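Long-range contacts in thiazoline oxidase/subtilisin-like protease (Prochloron didemni, PDB 4H6X), which probably matures patellamide precursors as a subtilisin-like protease, cutting the precursor peptide and, as a transamidating protease, joining the new ends into a ring: residues P31-V36 with L287-V292; D197-I202 with V298-V303; T305-T310 with P333-V338. All blocks are in the same frame, centred on the assembly; numbering follows the deposited sequence.

Contact 1 (P31-V36 with L287-V292); sequences PQITIV and LMSLQV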
ATOM      1  N   PRO A  31      -0.179  13.801   9.799  1.00 37.03           N
ATOM      2  CA  PRO A  31      -1.569  13.389  10.043  1.00 35.97           C
ATOM      3  C   PRO A  31      -2.626  14.144   9.237  1.00 35.45           C
ATOM      4  O   PRO A  31      -3.796  13.765   9.279  1.00 33.92           O
ATOM      5  CB  PRO A  31      -1.764  13.642  11.557  1.00 37.36           C
ATOM      6  CG  PRO A  31      -0.622  14.510  11.962  1.00 37.64           C
ATOM      7  CD  PRO A  31       0.513  14.123  11.062  1.00 37.03           C
ATOM      8  N   GLN A  32      -2.231  15.199   8.522  1.00 33.92           N
ATOM      9  CA  GLN A  32      -3.154  15.874   7.609  1.00 36.89           C
ATOM     10  C   GLN A  32      -3.272  15.106   6.283  1.00 34.74           C
ATOM     11  O   GLN A  32      -4.138  15.406   5.459  1.00 35.72           O
ATOM     12  CB  GLN A  32      -2.724  17.325   7.337  1.00 40.09           C
ATOM     13  CG  GLN A  32      -2.777  18.247   8.544  1.00 42.91           C
ATOM     14  CD  GLN A  32      -2.531  19.698   8.166  1.00 48.34           C
ATOM     15  OE1 GLN A  32      -3.270  20.280   7.367  1.00 49.53           O
ATOM     16  NE2 GLN A  32      -1.489  20.291   8.738  1.00 48.30           N
ATOM     17  N   ILE A  33      -2.389  14.133   6.072  1.00 32.73           N
ATOM     18  CA  ILE A  33      -2.446  13.299   4.872  1.00 31.21           C
ATOM     19  C   ILE A  33      -3.188  12.017   5.244  1.00 29.86           C
ATOM     20  O   ILE A  33      -2.730  11.258   6.114  1.00 28.50           O
ATOM     21  CB  ILE A  33      -1.035  12.970   4.312  1.00 31.07           C
ATOM     22  CG1 ILE A  33      -0.259  14.259   3.969  1.00 32.05           C
ATOM     23  CG2 ILE A  33      -1.128  12.045   3.097  1.00 30.51           C
ATOM     24  CD1 ILE A  33      -1.000  15.206   3.050  1.00 31.42           C
ATOM     25  N   THR A  34      -4.326  11.807   4.586  1.00 28.74           N
ATOM     26  CA  THR A  34      -5.185  10.640   4.810  1.00 27.17           C
ATOM     27  C   THR A  34      -5.062   9.638   3.675  1.00 25.97           C
ATOM     28  O   THR A  34      -5.279   9.991   2.511  1.00 26.76           O
ATOM     29  CB  THR A  34      -6.663  11.064   4.974  1.00 27.42           C
ATOM     30  OG1 THR A  34      -6.775  11.883   6.142  1.00 27.17           O
ATOM     31  CG2 THR A  34      -7.591   9.820   5.105  1.00 27.59           C
ATOM     32  N   ILE A  35      -4.704   8.401   4.022  1.00 23.58           N
ATOM     33  CA  ILE A  35      -4.647   7.301   3.062  1.00 22.41           C
ATOM     34  C   ILE A  35      -5.829   6.387   3.364  1.00 22.34           C
ATOM     35  O   ILE A  35      -5.991   5.943   4.495  1.00 21.27           O
ATOM     36  CB  ILE A  35      -3.329   6.480   3.201  1.00 23.64           C
ATOM     37  CG1 ILE A  35      -2.086   7.380   3.015  1.00 22.98           C
ATOM     38  CG2 ILE A  35      -3.314   5.298   2.229  1.00 22.55           C
ATOM     39  CD1 ILE A  35      -0.887   6.937   3.844  1.00 23.16           C
ATOM     40  N   VAL A  36      -6.660   6.125   2.355  1.00 22.93           N
ATOM     41  CA  VAL A  36      -7.759   5.171   2.519  1.00 22.53           C
ATOM     42  C   VAL A  36      -7.370   3.898   1.793  1.00 22.31           C
ATOM     43  O   VAL A  36      -7.065   3.919   0.595  1.00 21.44           O
ATOM     44  CB  VAL A  36      -9.119   5.713   2.009  1.00 22.79           C
ATOM     45  CG1 VAL A  36     -10.216   4.669   2.195  1.00 21.57           C
ATOM     46  CG2 VAL A  36      -9.495   6.995   2.754  1.00 22.70           C
ATOM     47  N   LEU A 287       5.784  12.425   0.371  1.00 27.09           N
ATOM     48  CA  LEU A 287       6.013  13.598  -0.491  1.00 26.56           C
ATOM     49  C   LEU A 287       4.922  14.636  -0.294  1.00 28.07           C
ATOM     50  O   LEU A 287       5.203  15.835  -0.240  1.00 28.26           O
ATOM     51  CB  LEU A 287       6.150  13.205  -1.965  1.00 25.81           C
ATOM     52  CG  LEU A 287       7.360  12.335  -2.327  1.00 27.48           C
ATOM     53  CD1 LEU A 287       7.237  11.789  -3.749  1.00 26.00           C
ATOM     54  CD2 LEU A 287       8.688  13.074  -2.133  1.00 26.33           C
ATOM     55  N   MET A 288       3.678  14.167  -0.154  1.00 28.59           N
ATOM     56  CA  MET A 288       2.568  15.029   0.221  1.00 27.85           C
ATOM     57  C   MET A 288       2.756  15.623   1.624  1.00 29.49           C
ATOM     58  O   MET A 288       2.423  16.789   1.852  1.00 29.72           O
ATOM     59  CB  MET A 288       1.224  14.279   0.163  1.00 27.81           C
ATOM     60  CG  MET A 288       0.783  13.820  -1.212  1.00 27.85           C
ATOM     61  SD  MET A 288      -0.847  13.036  -1.096  1.00 30.27           S
ATOM     62  CE  MET A 288      -1.136  12.714  -2.836  1.00 28.82           C
ATOM     63  N   SER A 289       3.270  14.832   2.561  1.00 29.43           N
ATOM     64  CA  SER A 289       3.547  15.343   3.909  1.00 32.26           C
ATOM     65  C   SER A 289       4.514  16.537   3.885  1.00 34.11           C
ATOM     66  O   SER A 289       4.365  17.498   4.646  1.00 35.28           O
ATOM     67  CB  SER A 289       4.095  14.227   4.797  1.00 32.00           C
ATOM     68  OG  SER A 289       3.123  13.209   4.925  1.00 30.88           O
ATOM     69  N   LEU A 290       5.484  16.464   2.987  1.00 36.51           N
ATOM     70  CA  LEU A 290       6.493  17.508   2.814  1.00 38.57           C
ATOM     71  C   LEU A 290       5.896  18.781   2.190  1.00 39.60           C
ATOM     72  O   LEU A 290       6.322  19.890   2.510  1.00 37.78           O
ATOM     73  CB  LEU A 290       7.625  16.953   1.960  1.00 40.53           C
ATOM     74  CG  LEU A 290       9.070  17.257   2.323  1.00 43.43           C
ATOM     75  CD1 LEU A 290       9.309  17.115   3.824  1.00 43.04           C
ATOM     76  CD2 LEU A 290       9.956  16.318   1.522  1.00 41.87           C
ATOM     77  N   GLN A 291       4.897  18.616   1.319  1.00 37.24           N
ATOM     78  CA  GLN A 291       4.142  19.748   0.783  1.00 39.56           C
ATOM     79  C   GLN A 291       3.459  20.508   1.915  1.00 42.77           C
ATOM     80  O   GLN A 291       3.600  21.732   2.016  1.00 43.79           O
ATOM     81  CB  GLN A 291       3.115  19.294  -0.260  1.00 35.49           C
ATOM     82  CG  GLN A 291       3.702  18.868  -1.599  1.00 33.83           C
ATOM     83  CD  GLN A 291       2.651  18.294  -2.545  1.00 33.66           C
ATOM     84  OE1 GLN A 291       1.634  17.746  -2.108  1.00 31.62           O
ATOM     85  NE2 GLN A 291       2.897  18.409  -3.848  1.00 31.99           N
ATOM     86  N   VAL A 292       2.743  19.772   2.771  1.00 44.03           N
ATOM     87  CA  VAL A 292       2.113  20.324   3.982  1.00 47.43           C
ATOM     88  C   VAL A 292       3.131  20.952   4.945  1.00 48.36           C
ATOM     89  O   VAL A 292       2.868  22.013   5.515  1.00 51.19           O
ATOM     90  CB  VAL A 292       1.273  19.261   4.739  1.00 48.41           C
ATOM     91  CG1 VAL A 292       0.647  19.849   5.999  1.00 51.14           C
ATOM     92  CG2 VAL A 292       0.183  18.704   3.844  1.00 48.30           C
TER
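I33 pushes its side chain against the helix formed by L287-V292, between the side chains of M288, S289 and V292. From CB, which points toward the helix, the contact is made by the CG1 branch. I33 CG1, anti to the carbonyl carbon (chi1 -59°), is carried toward the helix and stands 3.7 Å from S289 OG, a hydroxyl bonded to the A285 carbonyl one turn back in its helix. The tip, CD1, slots between two successive turns: I33 CD1 is 3.8 Å from M288 CB on one and also 3.8 Å from V292 CG2 on the other. M288 is met only at its root; its sulfur end leads away from 31-36. Cutting I33 back to an alanine removes CG1 and CD1 and would probably leave a gap against M288 CB and V292 CG2. Next door, Q32 reaches out extended on the solvent side, its NE2 3.5 Å from V292 CG1. The residue leading into strand 34-39 thus packs on helix 273-293, an arrangement consistent with the subtilisin fold, in which the corresponding strand carries the triad aspartate and the corresponding helix begins at the serine.

Contact 2 (D197-I202 with V298-V303); sequences DNNVLI and VDAEAV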
ATOM      1  N   ASP A 197     -10.030  14.526 -10.750  1.00 37.95           N
ATOM      2  CA  ASP A 197     -10.631  15.860 -10.792  1.00 38.46           C
ATOM      3  C   ASP A 197     -10.650  16.542  -9.435  1.00 38.27           C
ATOM      4  O   ASP A 197     -10.804  17.767  -9.358  1.00 38.20           O
ATOM      5  CB  ASP A 197     -12.058  15.803 -11.342  1.00 40.85           C
ATOM      6  CG  ASP A 197     -12.100  15.522 -12.823  1.00 42.80           C
ATOM      7  OD1 ASP A 197     -11.120  15.841 -13.526  1.00 46.33           O
ATOM      8  OD2 ASP A 197     -13.113  14.965 -13.286  1.00 46.47           O
ATOM      9  N   ASN A 198     -10.501  15.760  -8.365  1.00 34.59           N
ATOM     10  CA  ASN A 198     -10.559  16.317  -7.024  1.00 33.21           C
ATOM     11  C   ASN A 198      -9.276  16.235  -6.233  1.00 33.13           C
ATOM     12  O   ASN A 198      -9.304  16.267  -4.999  1.00 34.03           O
ATOM     13  CB  ASN A 198     -11.699  15.682  -6.242  1.00 36.43           C
ATOM     14  CG  ASN A 198     -13.034  16.264  -6.626  1.00 37.20           C
ATOM     15  OD1 ASN A 198     -13.402  17.333  -6.157  1.00 41.02           O
ATOM     16  ND2 ASN A 198     -13.754  15.578  -7.497  1.00 37.21           N
ATOM     17  N   ASN A 199      -8.156  16.109  -6.937  1.00 31.73           N
ATOM     18  CA  ASN A 199      -6.844  16.168  -6.292  1.00 32.64           C
ATOM     19  C   ASN A 199      -6.569  14.963  -5.357  1.00 30.64           C
ATOM     20  O   ASN A 199      -5.929  15.098  -4.327  1.00 31.81           O
ATOM     21  CB  ASN A 199      -6.687  17.518  -5.556  1.00 34.05           C
ATOM     22  CG  ASN A 199      -5.273  17.755  -5.042  1.00 35.73           C
ATOM     23  OD1 ASN A 199      -4.290  17.380  -5.692  1.00 36.42           O
ATOM     24  ND2 ASN A 199      -5.167  18.367  -3.868  1.00 31.97           N
ATOM     25  N   VAL A 200      -7.062  13.788  -5.738  1.00 29.94           N
ATOM     26  CA  VAL A 200      -6.879  12.565  -4.949  1.00 27.82           C
ATOM     27  C   VAL A 200      -6.156  11.534  -5.795  1.00 26.88           C
ATOM     28  O   VAL A 200      -6.608  11.192  -6.891  1.00 25.98           O
ATOM     29  CB  VAL A 200      -8.229  11.987  -4.451  1.00 26.72           C
ATOM     30  CG1 VAL A 200      -8.008  10.702  -3.632  1.00 24.90           C
ATOM     31  CG2 VAL A 200      -8.963  13.037  -3.632  1.00 24.78           C
ATOM     32  N   LEU A 201      -5.030  11.046  -5.277  1.00 26.23           N
ATOM     33  CA  LEU A 201      -4.221  10.039  -5.971  1.00 24.77           C
ATOM     34  C   LEU A 201      -4.769   8.623  -5.744  1.00 25.71           C
ATOM     35  O   LEU A 201      -5.009   8.230  -4.601  1.00 26.30           O
ATOM     36  CB  LEU A 201      -2.764  10.104  -5.466  1.00 23.31           C
ATOM     37  CG  LEU A 201      -1.733   9.146  -6.080  1.00 24.82           C
ATOM     38  CD1 LEU A 201      -1.543   9.402  -7.580  1.00 23.85           C
ATOM     39  CD2 LEU A 201      -0.405   9.258  -5.338  1.00 24.53           C
ATOM     40  N   ILE A 202      -4.911   7.868  -6.832  1.00 25.18           N
ATOM     41  CA  ILE A 202      -5.247   6.458  -6.809  1.00 28.82           C
ATOM     42  C   ILE A 202      -3.980   5.654  -7.068  1.00 28.03           C
ATOM     43  O   ILE A 202      -3.278   5.898  -8.057  1.00 26.76           O
ATOM     44  CB  ILE A 202      -6.285   6.098  -7.908  1.00 30.70           C
ATOM     45  CG1 ILE A 202      -7.622   6.803  -7.669  1.00 30.41           C
ATOM     46  CG2 ILE A 202      -6.461   4.587  -8.023  1.00 32.08           C
ATOM     47  CD1 ILE A 202      -8.444   6.217  -6.540  1.00 34.69           C
ATOM     48  N   VAL A 298      -1.478  20.445  -0.673  1.00 41.38           N
ATOM     49  CA  VAL A 298      -1.304  19.098  -1.214  1.00 39.93           C
ATOM     50  C   VAL A 298      -1.621  19.131  -2.701  1.00 35.82           C
ATOM     51  O   VAL A 298      -2.647  19.655  -3.111  1.00 36.15           O
ATOM     52  CB  VAL A 298      -2.213  18.074  -0.497  1.00 42.67           C
ATOM     53  CG1 VAL A 298      -2.101  16.700  -1.141  1.00 43.46           C
ATOM     54  CG2 VAL A 298      -1.858  18.006   0.977  1.00 43.07           C
ATOM     55  N   ASP A 299      -0.725  18.590  -3.509  1.00 34.06           N
ATOM     56  CA  ASP A 299      -0.945  18.536  -4.945  1.00 32.55           C
ATOM     57  C   ASP A 299      -0.605  17.135  -5.435  1.00 31.30           C
ATOM     58  O   ASP A 299       0.563  16.800  -5.645  1.00 29.13           O
ATOM     59  CB  ASP A 299      -0.094  19.607  -5.641  1.00 34.30           C
ATOM     60  CG  ASP A 299      -0.406  19.748  -7.116  1.00 34.53           C
ATOM     61  OD1 ASP A 299      -0.928  18.800  -7.740  1.00 33.62           O
ATOM     62  OD2 ASP A 299      -0.096  20.823  -7.662  1.00 38.46           O
ATOM     63  N   ALA A 300      -1.650  16.326  -5.608  1.00 31.82           N
ATOM     64  CA  ALA A 300      -1.523  14.896  -5.901  1.00 31.74           C
ATOM     65  C   ALA A 300      -0.964  14.628  -7.287  1.00 30.20           C
ATOM     66  O   ALA A 300      -0.147  13.724  -7.467  1.00 29.10           O
ATOM     67  CB  ALA A 300      -2.872  14.194  -5.726  1.00 33.36           C
ATOM     68  N   GLU A 301      -1.410  15.411  -8.263  1.00 31.04           N
ATOM     69  CA  GLU A 301      -0.918  15.294  -9.627  1.00 33.77           C
ATOM     70  C   GLU A 301       0.562  15.702  -9.729  1.00 30.63           C
ATOM     71  O   GLU A 301       1.316  15.110 -10.506  1.00 28.77           O
ATOM     72  CB  GLU A 301      -1.801  16.087 -10.606  1.00 37.17           C
ATOM     73  CG  GLU A 301      -1.484  15.880 -12.087  1.00 42.39           C
ATOM     74  CD  GLU A 301      -1.757  14.465 -12.609  1.00 47.00           C
ATOM     75  OE1 GLU A 301      -2.476  13.667 -11.957  1.00 48.69           O
ATOM     76  OE2 GLU A 301      -1.234  14.140 -13.698  1.00 51.87           O
ATOM     77  N   ALA A 302       0.982  16.683  -8.937  1.00 28.88           N
ATOM     78  CA  ALA A 302       2.407  17.074  -8.949  1.00 30.46           C
ATOM     79  C   ALA A 302       3.253  15.906  -8.428  1.00 29.77           C
ATOM     80  O   ALA A 302       4.277  15.558  -9.025  1.00 28.87           O
ATOM     81  CB  ALA A 302       2.644  18.342  -8.134  1.00 29.45           C
ATOM     82  N   VAL A 303       2.791  15.271  -7.344  1.00 28.20           N
ATOM     83  CA  VAL A 303       3.505  14.127  -6.784  1.00 27.04           C
ATOM     84  C   VAL A 303       3.572  13.011  -7.813  1.00 25.14           C
ATOM     85  O   VAL A 303       4.649  12.492  -8.100  1.00 25.16           O
ATOM     86  CB  VAL A 303       2.898  13.618  -5.449  1.00 26.93           C
ATOM     87  CG1 VAL A 303       3.554  12.298  -5.037  1.00 26.81           C
ATOM     88  CG2 VAL A 303       3.096  14.654  -4.355  1.00 26.07           C
TER
HETATM   89  O   HOH W   1      -3.974  16.972  -8.039  1.00 39.43           O
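The amide oxygen of N199 takes the backbone N-H of A300 in a nearly straight bond, OD1 to N 2.8 Å, with 171° at the hydrogen and the donor tilted a little from the carbonyl plane. A water also sits close to this oxygen, too close for its bond to be trusted; the same water accepts from E301 N at 3.0 Å. The other end of the amide gives a second bond: N199 ND2 donates to V298 O over 2.9 Å, approaching from well above that carbonyl's plane. N199 is in the left-handed region of backbone conformation, and with CG anti to the backbone N (chi1 -171°) its amide swings out to the first residue of helix 300-309. The A300 methyl, CB, lies 3.5 Å from N199 O and 4.1 Å from L201 CB, so the start of the helix is pressed onto the turn between helix 187-197 and strand 201-205. D299 is the N-cap: its OD1 accepts from A302 N at 3.1 Å, met from above the carboxylate plane, while its own N is bonded to Q291 OE1 of the preceding helix. In the first turn, A300 N is therefore held by N199 OD1 and A302 N by D299 OD1, with E301 N between them possibly met by the water. Because one end of the N199 amide accepts and the other donates, the two bonds fix which end is O and which is N, and the positive end of the helix is likely to polarise the oxygen that faces it.

Contact 3 (T305-T310 with P333-V338); sequences TALLKT and PGAMKV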
ATOM      1  N   THR A 305       3.242  13.062 -11.129  1.00 27.76           N
ATOM      2  CA  THR A 305       4.024  13.346 -12.340  1.00 29.02           C
ATOM      3  C   THR A 305       5.519  13.427 -12.018  1.00 27.71           C
ATOM      4  O   THR A 305       6.342  12.949 -12.797  1.00 28.28           O
ATOM      5  CB  THR A 305       3.543  14.635 -13.061  1.00 31.52           C
ATOM      6  OG1 THR A 305       3.407  15.694 -12.110  1.00 35.69           O
ATOM      7  CG2 THR A 305       2.202  14.404 -13.714  1.00 32.63           C
ATOM      8  N   ALA A 306       5.859  14.009 -10.865  1.00 27.33           N
ATOM      9  CA  ALA A 306       7.253  14.051 -10.401  1.00 28.19           C
ATOM     10  C   ALA A 306       7.858  12.657 -10.297  1.00 29.74           C
ATOM     11  O   ALA A 306       8.999  12.453 -10.726  1.00 29.15           O
ATOM     12  CB  ALA A 306       7.389  14.774  -9.071  1.00 26.04           C
ATOM     13  N   LEU A 307       7.091  11.710  -9.744  1.00 28.47           N
ATOM     14  CA  LEU A 307       7.519  10.318  -9.658  1.00 28.45           C
ATOM     15  C   LEU A 307       7.662   9.671 -11.028  1.00 28.27           C
ATOM     16  O   LEU A 307       8.662   8.990 -11.296  1.00 28.45           O
ATOM     17  CB  LEU A 307       6.578   9.484  -8.759  1.00 28.28           C
ATOM     18  CG  LEU A 307       6.601   9.808  -7.264  1.00 28.29           C
ATOM     19  CD1 LEU A 307       5.423   9.163  -6.542  1.00 27.19           C
ATOM     20  CD2 LEU A 307       7.940   9.412  -6.642  1.00 28.09           C
ATOM     21  N   LEU A 308       6.682   9.878 -11.906  1.00 27.86           N
ATOM     22  CA  LEU A 308       6.762   9.260 -13.232  1.00 28.78           C
ATOM     23  C   LEU A 308       7.872   9.860 -14.115  1.00 29.34           C
ATOM     24  O   LEU A 308       8.609   9.114 -14.763  1.00 29.67           O
ATOM     25  CB  LEU A 308       5.407   9.283 -13.953  1.00 28.80           C
ATOM     26  CG  LEU A 308       4.286   8.450 -13.302  1.00 29.32           C
ATOM     27  CD1 LEU A 308       2.951   8.836 -13.916  1.00 28.05           C
ATOM     28  CD2 LEU A 308       4.530   6.947 -13.442  1.00 28.60           C
ATOM     29  N   LYS A 309       7.981  11.189 -14.124  1.00 28.80           N
ATOM     30  CA  LYS A 309       8.972  11.895 -14.951  1.00 32.26           C
ATOM     31  C   LYS A 309      10.411  11.578 -14.575  1.00 31.50           C
ATOM     32  O   LYS A 309      11.291  11.586 -15.429  1.00 30.22           O
ATOM     33  CB  LYS A 309       8.761  13.419 -14.871  1.00 34.54           C
ATOM     34  CG  LYS A 309       7.564  13.912 -15.674  1.00 39.48           C
ATOM     35  CD  LYS A 309       7.711  13.595 -17.159  1.00 43.03           C
ATOM     36  CE  LYS A 309       6.975  14.624 -18.014  1.00 45.94           C
ATOM     37  NZ  LYS A 309       7.068  14.306 -19.466  1.00 47.33           N
ATOM     38  N   THR A 310      10.648  11.289 -13.296  1.00 30.83           N
ATOM     39  CA  THR A 310      12.010  11.037 -12.823  1.00 31.38           C
ATOM     40  C   THR A 310      12.300   9.548 -12.691  1.00 32.53           C
ATOM     41  O   THR A 310      13.421   9.156 -12.325  1.00 33.56           O
ATOM     42  CB  THR A 310      12.262  11.714 -11.473  1.00 31.17           C
ATOM     43  OG1 THR A 310      11.408  11.124 -10.485  1.00 29.24           O
ATOM     44  CG2 THR A 310      11.990  13.217 -11.574  1.00 29.45           C
ATOM     45  N   PRO A 333      15.205  10.740  -5.086  1.00 30.93           N
ATOM     46  CA  PRO A 333      16.005  11.985  -5.199  1.00 31.32           C
ATOM     47  C   PRO A 333      15.581  12.866  -6.387  1.00 30.07           C
ATOM     48  O   PRO A 333      15.422  14.085  -6.236  1.00 31.76           O
ATOM     49  CB  PRO A 333      17.446  11.460  -5.397  1.00 32.72           C
ATOM     50  CG  PRO A 333      17.434  10.086  -4.797  1.00 31.30           C
ATOM     51  CD  PRO A 333      16.060   9.537  -5.125  1.00 29.70           C
ATOM     52  N   GLY A 334      15.381  12.263  -7.554  1.00 30.65           N
ATOM     53  CA  GLY A 334      14.897  13.022  -8.723  1.00 30.66           C
ATOM     54  C   GLY A 334      13.536  13.682  -8.501  1.00 31.55           C
ATOM     55  O   GLY A 334      13.312  14.833  -8.902  1.00 31.37           O
ATOM     56  N   ALA A 335      12.620  12.956  -7.852  1.00 31.33           N
ATOM     57  CA  ALA A 335      11.274  13.461  -7.589  1.00 29.63           C
ATOM     58  C   ALA A 335      11.284  14.595  -6.559  1.00 30.98           C
ATOM     59  O   ALA A 335      10.503  15.547  -6.656  1.00 27.98           O
ATOM     60  CB  ALA A 335      10.353  12.327  -7.139  1.00 30.92           C
ATOM     61  N   MET A 336      12.195  14.501  -5.591  1.00 31.60           N
ATOM     62  CA  MET A 336      12.374  15.564  -4.605  1.00 33.02           C
ATOM     63  C   MET A 336      12.864  16.841  -5.283  1.00 31.42           C
ATOM     64  O   MET A 336      12.375  17.933  -5.007  1.00 31.28           O
ATOM     65  CB  MET A 336      13.390  15.146  -3.547  1.00 33.36           C
ATOM     66  CG  MET A 336      12.965  13.962  -2.706  1.00 39.90           C
ATOM     67  SD  MET A 336      11.964  14.514  -1.333  1.00 45.35           S
ATOM     68  CE  MET A 336      13.234  14.989  -0.169  1.00 40.98           C
ATOM     69  N   LYS A 337      13.843  16.692  -6.164  1.00 34.26           N
ATOM     70  CA  LYS A 337      14.358  17.836  -6.912  1.00 34.69           C
ATOM     71  C   LYS A 337      13.227  18.511  -7.698  1.00 32.17           C
ATOM     72  O   LYS A 337      13.117  19.734  -7.692  1.00 33.06           O
ATOM     73  CB  LYS A 337      15.505  17.408  -7.827  1.00 36.61           C
ATOM     74  CG  LYS A 337      16.393  18.564  -8.261  1.00 41.37           C
ATOM     75  CD  LYS A 337      17.869  18.199  -8.164  1.00 46.66           C
ATOM     76  CE  LYS A 337      18.277  17.141  -9.182  1.00 47.90           C
ATOM     77  NZ  LYS A 337      19.353  16.253  -8.642  1.00 53.59           N
ATOM     78  N   VAL A 338      12.367  17.719  -8.335  1.00 31.75           N
ATOM     79  CA  VAL A 338      11.243  18.271  -9.106  1.00 29.83           C
ATOM     80  C   VAL A 338      10.254  18.999  -8.197  1.00 30.28           C
ATOM     81  O   VAL A 338       9.793  20.085  -8.521  1.00 30.67           O
ATOM     82  CB  VAL A 338      10.510  17.184  -9.939  1.00 29.35           C
ATOM     83  CG1 VAL A 338       9.148  17.681 -10.421  1.00 29.89           C
ATOM     84  CG2 VAL A 338      11.357  16.748 -11.133  1.00 28.93           C
TER
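A306 and T310, four residues apart, lie against G334, A335 and V338. The T310 methyl comes in over the backbone of the second helix: T310 CG2 is 3.4 Å from G334 O, and a beta-carbon on G334 would clash with T310 CB. The same methyl touches a branch of the valine one turn on, T310 CG2 to V338 CG2 3.6 Å. The other branch goes to the alanine, with V338 CG1 3.7 Å from A306 CB. The A335 methyl touches A306, L307 and T310. L307, whose CB points away but whose end returns, brings CD2 to 3.8 Å of A335 CB, and T310 OG1 is 3.7 Å from A335 CB. Small residues face small residues here, and the CA atoms of A306 and A335 come within 4.9 Å of each other. The axes of 305-309 and 333-338 pass 8.3 Å apart at 132°, so the last two helices of this subtilisin-like domain run against each other well off antiparallel. T310 is set in place by its hydroxyl. With OG1 between the backbone N and the carbonyl carbon (chi1 64°), T310 OG1 donates back to A306 O over 2.8 Å, and this rotation turns CG2 onto G334. The same A306 oxygen also accepts from the T310 backbone N. Further out, N331 ties the two pieces together: its ND2 bonds T310 O and its OD1 takes G334 N. L307 continues inward onto S284 and L287 of helix 273-293, M336 on the far face of its helix meets L287 and L290, and V338 is covered by P343 and V347.

In the fold
Contacts 1 and 2 are interleaved along the chain: 31-36, 197-202, 287-292 and 298-303 come in that order, and contact 3 follows with 305-310 and 333-338. The centres of contacts 1 and 2 are about 11 Å apart, both reach the central parallel sheet, and V298 packs on I33 and V292 where they meet. Contact 3 shares helix 300-309 with contact 2, their centres about 15 Å apart; its centre is about 17 Å from that of contact 1, where helices 273-293 and 332-340 meet. Helices 273-293 and 300-309 both bear on the sheet, at strands 34-39 and 201-205, while helix 332-340 lies against these two helices.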